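Local coordinates for protein amorpha-4,11-diene synthase (Artemisia annua, PDB 4GAX) that probably converts farnesyl diphosphate into cyclic sesquiterpenes such as amorpha-4,11-diene or alpha-bisabolol, as a metal-dependent terpene synthase studied here as an engineered variant, at residues Ser189-Ala192 / Lys193-Ser197. Numbering follows the deposited sequence.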
loop_
_atom_site.group_PDB
_atom_site.type_symbol
_atom_site.label_atom_id
_atom_site.label_comp_id
_atom_site.label_asym_id
_atom_site.label_seq_id
_atom_site.Cartn_x
_atom_site.Cartn_y
_atom_site.Cartn_z
ATOM N N SER A 189 -10.831 20.149 -13.300
ATOM C CA SER A 189 -9.640 20.824 -13.818
ATOM C C SER A 189 -9.865 22.322 -13.989
ATOM O O SER A 189 -9.025 23.147 -13.585
ATOM C CB SER A 189 -9.234 20.248 -15.174
ATOM O OG SER A 189 -8.645 18.974 -15.024
ATOM N N ILE A 190 -10.996 22.656 -14.604
ATOM C CA ILE A 190 -11.358 24.044 -14.881
ATOM C C ILE A 190 -11.648 24.786 -13.578
ATOM O O ILE A 190 -11.189 25.906 -13.381
ATOM C CB ILE A 190 -12.630 24.133 -15.747
ATOM C CG1 ILE A 190 -12.380 23.556 -17.138
ATOM C CG2 ILE A 190 -13.096 25.579 -15.877
ATOM C CD1 ILE A 190 -13.646 23.485 -17.981
ATOM N N ILE A 191 -12.418 24.162 -12.692
ATOM C CA ILE A 191 -12.791 24.814 -11.445
ATOM C C ILE A 191 -11.542 25.124 -10.613
ATOM O O ILE A 191 -11.402 26.215 -10.069
ATOM C CB ILE A 191 -13.803 23.964 -10.640
ATOM C CG1 ILE A 191 -15.113 23.842 -11.420
ATOM C CG2 ILE A 191 -14.083 24.594 -9.294
ATOM C CD1 ILE A 191 -16.071 22.803 -10.838
ATOM N N ALA A 192 -10.614 24.179 -10.546
ATOM C CA ALA A 192 -9.404 24.375 -9.761
ATOM C C ALA A 192 -8.623 25.585 -10.274
ATOM O O ALA A 192 -8.079 26.350 -9.488
ATOM C CB ALA A 192 -8.535 23.114 -9.760
ATOM N N LYS A 193 -8.600 25.791 -11.586
ATOM C CA LYS A 193 -7.949 26.980 -12.132
ATOM C C LYS A 193 -8.748 28.257 -11.844
ATOM O O LYS A 193 -8.175 29.289 -11.501
ATOM C CB LYS A 193 -7.731 26.845 -13.644
ATOM C CG LYS A 193 -7.483 28.178 -14.332
ATOM C CD LYS A 193 -7.446 28.049 -15.854
ATOM C CE LYS A 193 -7.005 29.355 -16.522
ATOM N NZ LYS A 193 -8.030 30.436 -16.433
ATOM N N ASP A 194 -10.067 28.188 -12.005
ATOM C CA ASP A 194 -10.923 29.349 -11.784
ATOM C C ASP A 194 -10.984 29.759 -10.306
ATOM O O ASP A 194 -11.262 30.912 -9.990
ATOM C CB ASP A 194 -12.344 29.094 -12.317
ATOM C CG ASP A 194 -12.388 28.987 -13.833
ATOM O OD1 ASP A 194 -11.373 29.342 -14.468
ATOM O OD2 ASP A 194 -13.429 28.562 -14.390
ATOM N N THR A 195 -10.735 28.818 -9.402
ATOM C CA THR A 195 -10.866 29.119 -7.974
ATOM C C THR A 195 -9.543 29.474 -7.301
ATOM O O THR A 195 -9.513 29.726 -6.085
ATOM C CB THR A 195 -11.563 27.982 -7.182
ATOM O OG1 THR A 195 -10.728 26.819 -7.144
ATOM C CG2 THR A 195 -12.893 27.632 -7.824
ATOM N N LEU A 196 -8.459 29.500 -8.078
ATOM C CA LEU A 196 -7.146 29.809 -7.514
ATOM C C LEU A 196 -7.178 31.140 -6.761
ATOM O O LEU A 196 -6.717 31.235 -5.627
ATOM C CB LEU A 196 -6.069 29.858 -8.606
ATOM C CG LEU A 196 -4.677 30.233 -8.081
ATOM C CD1 LEU A 196 -4.246 29.283 -6.965
ATOM C CD2 LEU A 196 -3.666 30.241 -9.210
ATOM N N SER A 197 -7.739 32.163 -7.390
ATOM C CA SER A 197 -7.783 33.488 -6.770
ATOM C C SER A 197 -8.983 33.688 -5.827
ATOM O O SER A 197 -9.117 34.732 -5.192
ATOM C CB SER A 197 -7.765 34.575 -7.850
ATOM O OG SER A 197 -6.471 34.679 -8.423
#
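Ile-191 and Thr-195 meet one turn apart near the C-terminal end of helix 175-194. Thr-195 N donates to Ile-191 O at 2.8 Å; the donor lies nearly in line with the carbonyl, but the N-H is bent away from it (135°). Both branches of the threonine close on the same oxygen: OG1 stands 3.1 Å from Ile-191 O, though its hydroxyl may instead be turned to Ser-203, and CG2 packs tightly at 3.0 Å. The torsion behind this (chi1 68°) sets OG1 between the backbone N and the carbonyl carbon and turns CG2 back to the N side, where it meets CG2 of Ile-191 at 3.6 Å, the two side chains crossing at a slant. One residue back along the helix, Asp-194 N bonds to Ile-190 O at 2.9 Å. The aspartate runs alongside Ile-190, its OD2 3.3 Å from the CG2 methyl, and chi1 of -68° folds the carboxylate back until CG is 3.3 Å from Ile-190 O. A carboxylate beside a carbonyl near this end of a helix would probably be mildly disfavoured, an effect the exposed position should soften. A weak bond from Lys-193 N to Ser-189 O continues the helical pattern. In the second shell Ser-203 OG is hydrogen-bonded to both Thr-195 OG1 and Ala-192 O, tying the turn to helix 200-211. An alanine in place of Thr-195 would lack OG1 and the methyl, and is likely to leave Ser-203 without one of its partners and Ile-191 CG2 less covered. Ile-191 also rests on Val-157 and Leu-160 of helix 157-167, while Ala-192 packs on Ile-206. In the all-helical N-terminal domain the turn carries the chain from helix 175-194 towards helix 200-211, at the surface of the protein.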